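PDB 5JM6: aminopeptidase-like protein from Chaetomium thermophilum, which probably acts as a zinc-dependent aminopeptidase of the M18 family, built as a dodecamer and associated with the Cvt pathway of selective autophagy. Local coordinates for residues Q56-F61 with D307-W312; I127-G132 with S385-S390; H133-T138 with A159-A164; D391-A396 with G478-S483; L412-A417 with V446-M451. All coordinates share one frame; numbering follows the deposited sequence.

Contact 1. Residues Q56-F61 with D307-W312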
# COMPACT_ATOMS: atom_id res chain seq x y z
N GLN A 56 21.26 5.90 51.83
CA GLN A 56 22.05 4.67 51.85
C GLN A 56 21.28 3.44 52.37
O GLN A 56 21.47 2.34 51.85
CB GLN A 56 23.35 4.85 52.64
CG GLN A 56 24.30 3.65 52.50
CD GLN A 56 25.22 3.75 51.29
OE1 GLN A 56 25.39 4.82 50.71
NE2 GLN A 56 25.81 2.62 50.91
N PRO A 57 20.44 3.60 53.42
CA PRO A 57 19.64 2.43 53.78
C PRO A 57 18.75 1.92 52.63
O PRO A 57 18.61 0.70 52.48
CB PRO A 57 18.78 2.93 54.95
CG PRO A 57 19.64 3.96 55.60
CD PRO A 57 20.35 4.65 54.47
N TYR A 58 18.19 2.82 51.83
CA TYR A 58 17.41 2.40 50.67
C TYR A 58 18.31 1.71 49.64
O TYR A 58 17.93 0.69 49.07
CB TYR A 58 16.70 3.58 50.02
CG TYR A 58 15.94 3.20 48.76
CD1 TYR A 58 14.76 2.48 48.83
CD2 TYR A 58 16.41 3.56 47.50
CE1 TYR A 58 14.06 2.13 47.69
CE2 TYR A 58 15.72 3.21 46.35
CZ TYR A 58 14.55 2.50 46.45
OH TYR A 58 13.86 2.15 45.31
N LEU A 59 19.49 2.28 49.42
CA LEU A 59 20.45 1.69 48.49
C LEU A 59 20.77 0.25 48.87
O LEU A 59 20.65 -0.65 48.04
CB LEU A 59 21.74 2.52 48.46
CG LEU A 59 21.68 3.83 47.67
CD1 LEU A 59 23.02 4.55 47.73
CD2 LEU A 59 21.28 3.56 46.23
N ASP A 60 21.14 0.04 50.13
CA ASP A 60 21.48 -1.30 50.61
C ASP A 60 20.29 -2.25 50.52
O ASP A 60 20.46 -3.43 50.22
CB ASP A 60 21.98 -1.24 52.05
CG ASP A 60 23.30 -0.51 52.18
OD1 ASP A 60 24.07 -0.49 51.20
OD2 ASP A 60 23.57 0.04 53.27
N PHE A 61 19.09 -1.73 50.77
CA PHE A 61 17.89 -2.55 50.65
C PHE A 61 17.76 -3.07 49.22
O PHE A 61 17.67 -4.28 49.00
CB PHE A 61 16.65 -1.75 51.07
CG PHE A 61 15.36 -2.37 50.63
CD1 PHE A 61 14.91 -3.56 51.17
CD2 PHE A 61 14.58 -1.74 49.67
CE1 PHE A 61 13.72 -4.12 50.77
CE2 PHE A 61 13.38 -2.30 49.26
CZ PHE A 61 12.95 -3.49 49.81
N ASP A 307 7.52 0.04 42.51
CA ASP A 307 7.06 -0.08 43.90
C ASP A 307 7.90 -0.68 45.03
O ASP A 307 7.46 -0.58 46.17
CB ASP A 307 5.70 -0.73 43.95
CG ASP A 307 4.65 0.25 44.41
OD1 ASP A 307 5.00 1.44 44.51
OD2 ASP A 307 3.51 -0.15 44.72
N LYS A 308 9.06 -1.26 44.79
CA LYS A 308 9.91 -1.53 45.95
C LYS A 308 10.21 -0.18 46.64
O LYS A 308 10.38 -0.13 47.85
CB LYS A 308 11.20 -2.26 45.57
CG LYS A 308 11.06 -3.78 45.52
CD LYS A 308 12.30 -4.42 44.90
CE LYS A 308 12.37 -5.91 45.17
NZ LYS A 308 11.60 -6.73 44.18
N LEU A 309 10.22 0.90 45.86
CA LEU A 309 10.44 2.24 46.39
C LEU A 309 9.29 2.74 47.28
O LEU A 309 9.54 3.13 48.42
CB LEU A 309 10.66 3.23 45.24
CG LEU A 309 10.77 4.72 45.57
CD1 LEU A 309 11.77 4.98 46.69
CD2 LEU A 309 11.16 5.51 44.34
N CYS A 310 8.06 2.74 46.78
CA CYS A 310 6.94 3.21 47.60
C CYS A 310 6.68 2.26 48.76
O CYS A 310 6.32 2.70 49.86
CB CYS A 310 5.67 3.37 46.77
SG CYS A 310 5.65 4.80 45.66
N SER A 311 6.87 0.97 48.53
CA SER A 311 6.67 -0.02 49.58
C SER A 311 7.68 0.16 50.71
O SER A 311 7.31 0.16 51.88
CB SER A 311 6.77 -1.44 49.02
OG SER A 311 5.66 -1.74 48.19
N TRP A 312 8.95 0.31 50.35
CA TRP A 312 9.99 0.45 51.36
C TRP A 312 9.79 1.70 52.20
O TRP A 312 9.96 1.68 53.42
CB TRP A 312 11.38 0.48 50.72
CG TRP A 312 12.49 0.48 51.73
CD1 TRP A 312 12.99 -0.60 52.40
CD2 TRP A 312 13.23 1.62 52.18
NE1 TRP A 312 14.00 -0.20 53.24
CE2 TRP A 312 14.17 1.16 53.12
CE3 TRP A 312 13.19 2.98 51.87
CZ2 TRP A 312 15.06 2.01 53.77
CZ3 TRP A 312 14.08 3.83 52.51
CH2 TRP A 312 15.00 3.34 53.45

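Contact 2. Residues I127-G132 with S385-S390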
# COMPACT_ATOMS: atom_id res chain seq x y z
N ILE A 127 -8.88 2.99 60.73
CA ILE A 127 -7.56 2.50 60.37
C ILE A 127 -6.90 3.46 59.39
O ILE A 127 -7.53 3.89 58.42
CB ILE A 127 -7.63 1.10 59.75
CG1 ILE A 127 -8.50 0.19 60.62
CG2 ILE A 127 -6.23 0.52 59.58
CD1 ILE A 127 -9.20 -0.89 59.85
N ALA A 128 -5.65 3.82 59.66
CA ALA A 128 -4.87 4.57 58.69
C ALA A 128 -3.94 3.58 58.00
O ALA A 128 -3.00 3.07 58.60
CB ALA A 128 -4.08 5.68 59.37
N MET A 129 -4.22 3.30 56.73
CA MET A 129 -3.55 2.20 56.04
C MET A 129 -2.88 2.61 54.73
O MET A 129 -3.39 3.46 53.99
CB MET A 129 -4.53 1.05 55.79
CG MET A 129 -5.88 1.46 55.22
SD MET A 129 -6.98 0.05 54.98
CE MET A 129 -8.39 0.51 55.98
N ILE A 130 -1.73 2.00 54.46
CA ILE A 130 -1.01 2.18 53.21
C ILE A 130 -0.84 0.83 52.52
O ILE A 130 -0.46 -0.15 53.15
CB ILE A 130 0.39 2.80 53.44
CG1 ILE A 130 0.28 4.07 54.28
CG2 ILE A 130 1.08 3.08 52.11
CD1 ILE A 130 1.62 4.60 54.74
N ALA A 131 -1.13 0.80 51.22
CA ALA A 131 -0.96 -0.42 50.44
C ALA A 131 0.01 -0.19 49.29
O ALA A 131 0.04 0.88 48.69
CB ALA A 131 -2.30 -0.89 49.91
N GLY A 132 0.82 -1.20 49.00
CA GLY A 132 1.77 -1.15 47.90
C GLY A 132 2.08 -2.55 47.43
O GLY A 132 1.62 -3.52 48.03
N SER A 385 -11.87 5.21 58.37
CA SER A 385 -10.55 4.88 57.85
C SER A 385 -10.17 5.70 56.62
O SER A 385 -10.98 6.46 56.08
CB SER A 385 -10.49 3.39 57.51
OG SER A 385 -10.65 2.60 58.68
N PHE A 386 -8.92 5.54 56.20
CA PHE A 386 -8.43 6.11 54.96
C PHE A 386 -7.32 5.22 54.41
O PHE A 386 -6.46 4.77 55.17
CB PHE A 386 -7.93 7.54 55.18
CG PHE A 386 -7.67 8.29 53.91
CD1 PHE A 386 -6.47 8.15 53.24
CD2 PHE A 386 -8.62 9.15 53.39
CE1 PHE A 386 -6.22 8.84 52.07
CE2 PHE A 386 -8.38 9.85 52.22
CZ PHE A 386 -7.18 9.69 51.56
N LEU A 387 -7.32 4.99 53.11
CA LEU A 387 -6.34 4.12 52.48
C LEU A 387 -5.49 4.87 51.47
O LEU A 387 -6.00 5.36 50.46
CB LEU A 387 -7.01 2.94 51.78
CG LEU A 387 -6.06 2.14 50.89
CD1 LEU A 387 -5.19 1.19 51.72
CD2 LEU A 387 -6.78 1.40 49.77
N VAL A 388 -4.19 4.96 51.74
CA VAL A 388 -3.28 5.50 50.74
C VAL A 388 -2.71 4.33 49.95
O VAL A 388 -1.90 3.55 50.46
CB VAL A 388 -2.16 6.33 51.38
CG1 VAL A 388 -1.14 6.74 50.33
CG2 VAL A 388 -2.73 7.56 52.07
N SER A 389 -3.13 4.22 48.69
CA SER A 389 -2.64 3.19 47.79
C SER A 389 -1.49 3.76 47.00
O SER A 389 -1.68 4.65 46.17
CB SER A 389 -3.76 2.71 46.86
OG SER A 389 -3.25 1.92 45.80
N SER A 390 -0.29 3.26 47.25
CA SER A 390 0.90 3.92 46.72
C SER A 390 1.67 3.08 45.70
O SER A 390 2.26 2.06 46.04
CB SER A 390 1.82 4.33 47.87
OG SER A 390 2.42 3.22 48.50

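Contact 3. Residues H133-T138 with A159-A164. With ZN (zinc ion), chain H.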
# COMPACT_ATOMS: atom_id res chain seq x y z
N HIS A 133 2.84 -2.68 46.35
CA HIS A 133 3.25 -4.00 45.87
C HIS A 133 4.76 -4.14 45.85
O HIS A 133 5.48 -3.19 45.56
CB HIS A 133 2.66 -4.28 44.48
CG HIS A 133 3.24 -3.45 43.37
ND1 HIS A 133 4.27 -3.90 42.58
CD2 HIS A 133 2.90 -2.23 42.90
CE1 HIS A 133 4.56 -2.97 41.68
NE2 HIS A 133 3.74 -1.96 41.85
N ILE A 134 5.26 -5.30 46.28
CA ILE A 134 6.69 -5.57 46.27
C ILE A 134 7.19 -6.51 45.17
O ILE A 134 8.36 -6.90 45.17
CB ILE A 134 7.16 -6.08 47.63
CG1 ILE A 134 6.27 -7.22 48.12
CG2 ILE A 134 7.15 -4.95 48.64
CD1 ILE A 134 6.80 -7.87 49.37
N ASP A 135 6.31 -6.94 44.27
CA ASP A 135 6.78 -7.66 43.09
C ASP A 135 7.33 -6.66 42.08
O ASP A 135 6.95 -5.49 42.08
CB ASP A 135 5.66 -8.48 42.45
CG ASP A 135 4.64 -7.62 41.73
OD1 ASP A 135 4.13 -6.67 42.36
OD2 ASP A 135 4.37 -7.89 40.55
N ALA A 136 8.21 -7.13 41.20
CA ALA A 136 8.80 -6.29 40.17
C ALA A 136 8.91 -7.09 38.88
O ALA A 136 8.91 -8.30 38.92
CB ALA A 136 10.17 -5.81 40.61
N LEU A 137 9.02 -6.42 37.75
CA LEU A 137 9.14 -7.14 36.49
C LEU A 137 10.40 -7.95 36.60
O LEU A 137 11.44 -7.44 36.97
CB LEU A 137 9.23 -6.17 35.32
CG LEU A 137 7.91 -5.67 34.75
CD1 LEU A 137 7.20 -4.81 35.78
CD2 LEU A 137 8.17 -4.86 33.50
N THR A 138 10.32 -9.23 36.24
CA THR A 138 11.45 -10.14 36.37
C THR A 138 11.25 -11.36 35.46
O THR A 138 10.16 -11.56 34.93
CB THR A 138 11.65 -10.58 37.83
OG1 THR A 138 12.94 -11.19 37.98
CG2 THR A 138 10.56 -11.56 38.26
N ALA A 159 10.96 -17.49 31.48
CA ALA A 159 9.70 -16.94 31.01
C ALA A 159 9.53 -15.55 31.59
O ALA A 159 9.68 -15.37 32.81
CB ALA A 159 8.55 -17.84 31.40
N GLN A 160 9.22 -14.56 30.76
CA GLN A 160 9.01 -13.22 31.29
C GLN A 160 7.77 -13.26 32.18
O GLN A 160 6.68 -13.66 31.76
CB GLN A 160 8.89 -12.17 30.17
CG GLN A 160 7.56 -12.11 29.39
CD GLN A 160 7.44 -13.18 28.33
OE1 GLN A 160 8.37 -13.94 28.08
NE2 GLN A 160 6.28 -13.23 27.68
N TYR A 161 7.96 -12.88 33.43
CA TYR A 161 6.88 -12.89 34.41
C TYR A 161 5.90 -11.78 34.11
O TYR A 161 4.70 -12.01 33.93
CB TYR A 161 7.45 -12.74 35.83
CG TYR A 161 6.55 -12.01 36.81
CD1 TYR A 161 6.93 -10.79 37.36
CD2 TYR A 161 5.33 -12.55 37.20
CE1 TYR A 161 6.11 -10.13 38.26
CE2 TYR A 161 4.52 -11.90 38.10
CZ TYR A 161 4.91 -10.68 38.63
OH TYR A 161 4.08 -10.04 39.52
N ALA A 162 6.41 -10.56 34.04
CA ALA A 162 5.54 -9.40 34.05
C ALA A 162 5.11 -8.94 32.67
O ALA A 162 4.11 -8.24 32.54
CB ALA A 162 6.24 -8.29 34.76
N GLY A 163 5.80 -9.42 31.64
CA GLY A 163 5.96 -8.65 30.43
C GLY A 163 7.31 -7.94 30.52
O GLY A 163 7.53 -6.89 29.92
N ALA A 164 8.20 -8.53 31.32
CA ALA A 164 9.47 -7.91 31.69
C ALA A 164 10.52 -7.80 30.59
O ALA A 164 11.20 -6.77 30.51
CB ALA A 164 10.07 -8.66 32.86
ZN ZN H . 3.65 -0.36 40.43

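Contact 4. Residues D391-A396 with G478-S483. With ZN (zinc ion), chain H.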
# COMPACT_ATOMS: atom_id res chain seq x y z
N ASP A 391 1.64 3.54 44.45
CA ASP A 391 2.48 3.02 43.39
C ASP A 391 3.31 4.17 42.83
O ASP A 391 2.91 5.32 42.94
CB ASP A 391 1.64 2.37 42.28
CG ASP A 391 2.43 1.35 41.48
OD1 ASP A 391 3.65 1.22 41.71
OD2 ASP A 391 1.84 0.67 40.61
N VAL A 392 4.45 3.86 42.23
CA VAL A 392 5.30 4.90 41.67
C VAL A 392 4.60 5.65 40.52
O VAL A 392 3.68 5.12 39.89
CB VAL A 392 6.63 4.32 41.16
CG1 VAL A 392 7.58 4.09 42.33
CG2 VAL A 392 6.39 3.02 40.41
N THR A 393 5.03 6.88 40.29
CA THR A 393 4.45 7.74 39.25
C THR A 393 5.54 8.25 38.31
O THR A 393 6.73 8.16 38.62
CB THR A 393 3.70 8.94 39.85
OG1 THR A 393 4.55 9.63 40.78
CG2 THR A 393 2.43 8.49 40.56
N HIS A 394 5.13 8.79 37.17
CA HIS A 394 6.09 9.23 36.16
C HIS A 394 6.58 10.65 36.43
O HIS A 394 5.79 11.60 36.44
CB HIS A 394 5.47 9.14 34.77
CG HIS A 394 4.90 7.79 34.45
ND1 HIS A 394 5.69 6.66 34.33
CD2 HIS A 394 3.63 7.39 34.22
CE1 HIS A 394 4.92 5.62 34.05
NE2 HIS A 394 3.67 6.04 33.97
N ALA A 395 7.88 10.78 36.65
CA ALA A 395 8.51 12.09 36.75
C ALA A 395 8.51 12.76 35.38
O ALA A 395 8.37 12.08 34.36
CB ALA A 395 9.92 11.98 37.30
N ALA A 396 8.66 14.08 35.36
CA ALA A 396 8.78 14.80 34.10
C ALA A 396 9.95 14.23 33.30
O ALA A 396 11.06 14.13 33.81
CB ALA A 396 8.98 16.28 34.35
N GLY A 478 2.04 8.61 44.78
CA GLY A 478 3.27 8.03 44.28
C GLY A 478 4.49 8.90 44.33
O GLY A 478 4.42 10.13 44.24
N ILE A 479 5.63 8.24 44.44
CA ILE A 479 6.93 8.88 44.39
C ILE A 479 7.35 8.90 42.93
O ILE A 479 7.30 7.87 42.25
CB ILE A 479 7.96 8.15 45.27
CG1 ILE A 479 7.43 8.03 46.70
CG2 ILE A 479 9.30 8.86 45.24
CD1 ILE A 479 8.36 7.30 47.64
N PRO A 480 7.74 10.08 42.42
CA PRO A 480 8.03 10.21 40.99
C PRO A 480 9.27 9.42 40.56
O PRO A 480 10.21 9.26 41.34
CB PRO A 480 8.26 11.72 40.82
CG PRO A 480 8.69 12.19 42.16
CD PRO A 480 7.92 11.35 43.14
N GLN A 481 9.24 8.94 39.33
CA GLN A 481 10.30 8.09 38.81
C GLN A 481 10.41 8.21 37.29
O GLN A 481 9.41 8.42 36.60
CB GLN A 481 10.05 6.64 39.21
CG GLN A 481 10.56 5.60 38.23
CD GLN A 481 10.09 4.21 38.57
OE1 GLN A 481 9.28 4.02 39.47
NE2 GLN A 481 10.60 3.22 37.85
N LEU A 482 11.62 8.05 36.78
CA LEU A 482 11.87 7.96 35.34
C LEU A 482 12.14 6.52 34.94
O LEU A 482 12.62 5.72 35.75
CB LEU A 482 13.04 8.85 34.93
CG LEU A 482 12.69 10.32 34.74
CD1 LEU A 482 13.83 11.08 34.07
CD2 LEU A 482 11.41 10.44 33.92
N SER A 483 11.79 6.18 33.70
CA SER A 483 12.08 4.88 33.11
C SER A 483 11.44 3.74 33.90
O SER A 483 12.09 2.73 34.19
CB SER A 483 13.59 4.66 33.01
OG SER A 483 14.20 5.70 32.26
ZN ZN H . 3.65 -0.36 40.43

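Contact 5. Residues L412-A417 with V446-M451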
# COMPACT_ATOMS: atom_id res chain seq x y z
N LEU A 412 11.90 15.58 40.54
CA LEU A 412 12.65 14.74 41.45
C LEU A 412 13.12 15.56 42.64
O LEU A 412 13.35 16.76 42.51
CB LEU A 412 13.85 14.09 40.75
CG LEU A 412 13.56 13.10 39.63
CD1 LEU A 412 14.86 12.48 39.15
CD2 LEU A 412 12.58 12.03 40.09
N ASN A 413 13.20 14.91 43.80
CA ASN A 413 13.66 15.54 45.04
C ASN A 413 12.79 16.72 45.46
O ASN A 413 13.29 17.77 45.85
CB ASN A 413 15.12 15.98 44.90
CG ASN A 413 16.08 14.81 44.87
OD1 ASN A 413 15.74 13.70 45.29
ND2 ASN A 413 17.29 15.04 44.39
N VAL A 414 11.48 16.51 45.41
CA VAL A 414 10.52 17.53 45.81
C VAL A 414 9.56 16.93 46.83
O VAL A 414 9.44 17.42 47.95
CB VAL A 414 9.74 18.08 44.60
CG1 VAL A 414 8.52 18.85 45.05
CG2 VAL A 414 10.65 18.97 43.76
N GLY A 415 8.87 15.88 46.42
CA GLY A 415 7.95 15.21 47.31
C GLY A 415 7.04 14.28 46.54
O GLY A 415 7.20 14.08 45.34
N VAL A 416 6.08 13.72 47.25
CA VAL A 416 5.19 12.73 46.68
C VAL A 416 4.14 13.37 45.77
O VAL A 416 3.70 14.50 46.01
CB VAL A 416 4.52 11.92 47.79
CG1 VAL A 416 3.88 10.73 47.21
CG2 VAL A 416 5.56 11.49 48.80
N ALA A 417 3.76 12.65 44.72
CA ALA A 417 2.76 13.13 43.79
C ALA A 417 1.40 12.49 44.07
O ALA A 417 1.30 11.28 44.27
CB ALA A 417 3.18 12.83 42.35
N VAL A 446 5.50 18.99 50.70
CA VAL A 446 4.90 19.63 49.55
C VAL A 446 4.41 18.49 48.65
O VAL A 446 5.20 17.62 48.29
CB VAL A 446 5.90 20.50 48.78
CG1 VAL A 446 6.40 21.64 49.67
CG2 VAL A 446 7.07 19.66 48.29
N ASN A 447 3.13 18.50 48.30
CA ASN A 447 2.57 17.45 47.45
C ASN A 447 2.53 17.89 46.00
O ASN A 447 2.09 19.00 45.70
CB ASN A 447 1.16 17.06 47.90
CG ASN A 447 1.14 16.41 49.27
OD1 ASN A 447 2.18 16.03 49.81
ND2 ASN A 447 -0.05 16.27 49.83
N GLN A 448 2.98 17.03 45.10
CA GLN A 448 2.90 17.32 43.68
C GLN A 448 1.63 16.72 43.09
O GLN A 448 0.85 16.08 43.80
CB GLN A 448 4.14 16.79 42.97
CG GLN A 448 5.44 17.24 43.62
CD GLN A 448 6.66 16.95 42.78
OE1 GLN A 448 6.85 17.53 41.71
NE2 GLN A 448 7.51 16.05 43.27
N ARG A 449 1.41 16.94 41.80
CA ARG A 449 0.30 16.32 41.10
C ARG A 449 0.83 15.55 39.90
O ARG A 449 1.76 15.99 39.22
CB ARG A 449 -0.72 17.37 40.64
CG ARG A 449 -1.23 18.30 41.74
CD ARG A 449 -1.89 17.52 42.87
NE ARG A 449 -2.80 18.34 43.67
CZ ARG A 449 -2.56 18.74 44.91
NH1 ARG A 449 -1.42 18.42 45.51
NH2 ARG A 449 -3.45 19.48 45.56
N HIS A 450 0.25 14.38 39.65
CA HIS A 450 0.60 13.58 38.48
C HIS A 450 -0.65 13.22 37.70
O HIS A 450 -1.68 12.86 38.28
CB HIS A 450 1.34 12.31 38.88
CG HIS A 450 1.41 11.29 37.79
ND1 HIS A 450 0.85 10.04 37.91
CD2 HIS A 450 1.94 11.35 36.54
CE1 HIS A 450 1.05 9.36 36.79
NE2 HIS A 450 1.71 10.14 35.94
N MET A 451 -0.58 13.37 36.38
CA MET A 451 -1.69 13.02 35.52
C MET A 451 -1.20 12.71 34.10
O MET A 451 -0.26 13.35 33.62
CB MET A 451 -2.70 14.16 35.51
CG MET A 451 -4.03 13.84 34.89
SD MET A 451 -5.12 15.26 35.00
CE MET A 451 -6.69 14.46 34.71
O HOH W 1 8.26 17.13 50.77

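Contact 1. Residues Q56-F61 with D307-W312
W312 offers one indole face to two aromatic rings of the segment Q56-F61, a case of two helices joined by ring packing without a hydrogen bond between them. F61 lies along the pyrrole part in an offset stack, the centroids of the F61 ring and the five-membered W312 ring 4.2 Å apart and the planes only 23° from parallel. The indole CD1 of W312 sits over the middle of the phenyl ring, 3.4 Å from F61 CD2. Y58 meets the benzo part of the same face in an offset edge-to-face pair, its edge toward the indole and the planes turned by 60°, so that Y58 CD1 stands 3.5 Å from W312 CE3. The root of this tyrosine also serves: Y58 CB makes a CH-pi contact 4.0 Å from the centroid of the six-membered ring.

Together Y58, F61 and W312 form an aromatic cluster that fills the gap between helix 55-64 and helix 305-320, whose short axes here stay 11.4 Å apart. The second helix begins beside the metal site, D306 being a zinc ligand. W312 NE1 hydrogen-bonds Y74 OH, and the ring of Y74 also meets F61. Farther along, the tyrosine crosses L309 at about a right angle, its hydroxyl end resting on the leucine: Y58 OH lies 3.4 Å from L309 CB. P496 of helix 495-514 packs on Y58, L309 and W312 alike.

The looser part is the partly exposed margin at P57, whose CB lies 4.0 Å from W312 CZ2, at the benzo part of the indole.

Contact 2. Residues I127-G132 with S385-S390
I127 N donates to S385 OG at 2.7 Å, and the same hydroxyl also bonds T381 O, which ties the start of this parallel strand pair to helix 380-383 just before it. Beyond that serine the ladder is carried by backbone bonds, as expected in the central sheet of an alpha/beta metallopeptidase. F386 N reaches I127 O, M129 N reaches F386 O, V388 N reaches M129 O at 2.8 Å, and A131 N reaches V388 O. At the far end S390 N meets A131 O at 2.8 Å in an almost straight bond (N-H...O 176°), and the one side-chain addition there is a weak second bond to that oxygen from S390 OG.

Strand 127-133 is bonded on its other side to strand 330-336, and strand 386-394 is flanked by strand 473-481, so the pair is interior to the sheet. On the face carrying M129, L387 and A131, the methionine turns its CG between its own N and carbonyl carbon (chi1 46°), which sets M129 CG 3.6 Å from L387 CD1, the two side chains crossing at about a right angle. The same leucine methyl lies 4.0 Å from A131 CB. The face of I130 and V388 looks to helix 495-514, and there I130 CG1 comes within 4.4 Å of V388 CB.

Contact 3. Residues H133-T138 with A159-A164
D135 and Y161 meet across this contact through carboxylate and phenol, with Y161 OH donating to D135 OD2. The modelled separation is so short that its exact length is doubtful. The two flat groups are nearly perpendicular, 79° apart, and D135 OD2 lies at the edge of the tyrosine ring. The aspartate serves three partners through its two oxygens. Its CG, set between N and the carbonyl carbon (chi1 73°), turns OD2 to the tyrosine and OD1 to E339 N and to H133 ND1, which donates at 2.8 Å from above the carboxylate plane. The other imidazole nitrogen, H133 NE2, binds a zinc ion at 2.1 Å. Spaced two residues apart, the pair resembles the His-X-Asp motif of zinc exopeptidases, D135 being a second-shell residue that probably steadies the metal-binding ring.

Farther along, T138 has OG1 anti to its own N (chi1 -165°), which leaves the methyl to face the tyrosine, T138 CG2 being 3.8 Å from Y161 CD1. A backbone bond, Y161 N to T138 O at 3.0 Å, lies beside it, and L137 CB packs 3.6 Å from A164 CB.

The loop runs from the end of strand 127-133 in the central sheet to strand 139-141 of the antiparallel sheet, which pairs with strand 153-160. I134 rests on helix 68-81, and A136 touches K308 of helix 305-320.

Contact 4. Residues D391-A396 with G478-S483
The amide of Q481 presents its oxygen to the branched side chain of V392, with Q481 OE1 3.2 Å from V392 CB. The glutamine chain runs extended beyond CG to bring it there, crossing the valine obliquely. A second flat group, the carboxylate of D391, chelates a zinc ion with both oxygens, OD1 at 2.0 Å and OD2 at 2.1 Å. D391 OD1 also receives V392 N, from 36° out of the carboxylate plane, a bond that would help hold the chelating group in place; H133 and D306 complete the protein ligands of this metal. The imidazole of H394 turns from the partner strand to rings of a neighbouring subunit, meeting H210 edge-to-face and F211 at a slant.

Between these side chains the backbones form the frayed end of a parallel pair in the central sheet, strand 386-394 beside strand 473-481, bridged at T393 with P480 and at H394 with Q481. T393 N bonds I479 O at 3.2 Å in a nearly straight line (172°), though the donor stands above the carbonyl plane. Q481 N to T393 O is weak, whereas A395 N to Q481 O, at 2.8 Å, is nearly straight, though its donor also stands above the carbonyl plane. G478 CA lies against D391 O with T393 CG2 alongside, and the backbones leave no room for a side chain there.

Where the strands end, apolar groups take over. A395 CB touches P480 CB at 3.9 Å and L482 CD2 at 4.0 Å, and Y153 of the neighbouring subunit packs against both A395 and L482.

Contact 5. Residues L412-A417 with V446-M451
Q448 supplies both direct hydrogen bonds to the segment L412-A417. Its backbone N donates to V416 O at 2.8 Å, the first rung of a parallel pairing that Q448 and H450 continue to L418 and V420. Its side-chain NE2 donates to G415 O at 2.9 Å. That second bond lies close to the plane of the glutamine amide yet meets the carbonyl from 38° above its plane. CG is placed anti to the carbonyl carbon (chi1 -51°) and the chain runs on extended, which carries the amide back to G415 and R411; there its OE1 accepts from R411 N. One end accepts and the other donates, which probably fixes which end of the amide is oxygen.

A water adds a third polar link, donating to V414 O at 3.1 Å and taking a weak bond from V446 N.

V414 stands across the Q448 side chain at about a right angle, its CG1 against the amide, 3.5 Å from Q448 CD. The apolar contacts are V414 CG1 with V446 CG2 at 3.6 Å and A417 CB with H450 CB at 4.0 Å.

Strand 448-450 is the outermost of the central sheet within the chain, next to strand 417-419. N233 of a neighbouring subunit packs on V414 and hydrogen-bonds L412 O. From the start of the ladder, a glutamine amide and a bridging water thus extend the polar join backward into the loop.

How the contacts relate
Contacts 1, 2 and 4 are buried, contact 4 being also part of a subunit interface, whereas contacts 3 and 5 are partly exposed. Contacts 2, 4 and 5 all use the central sheet; contacts 2 and 4 share strand 386-394, and G478 O of contact 4 accepts A417 N of contact 5. The backbone ladder is regular in contact 2, frayed in contact 4 and only beginning in contact 5, where side-chain amide and water join in. Contact 1 is aromatic instead, yet its D307 bonds H133 N and S311 adds a weak bond to H133 O. Contacts 3 and 4 meet at a zinc ion, through H133 and D391. Contact 5, like contact 4, touches a neighbouring subunit.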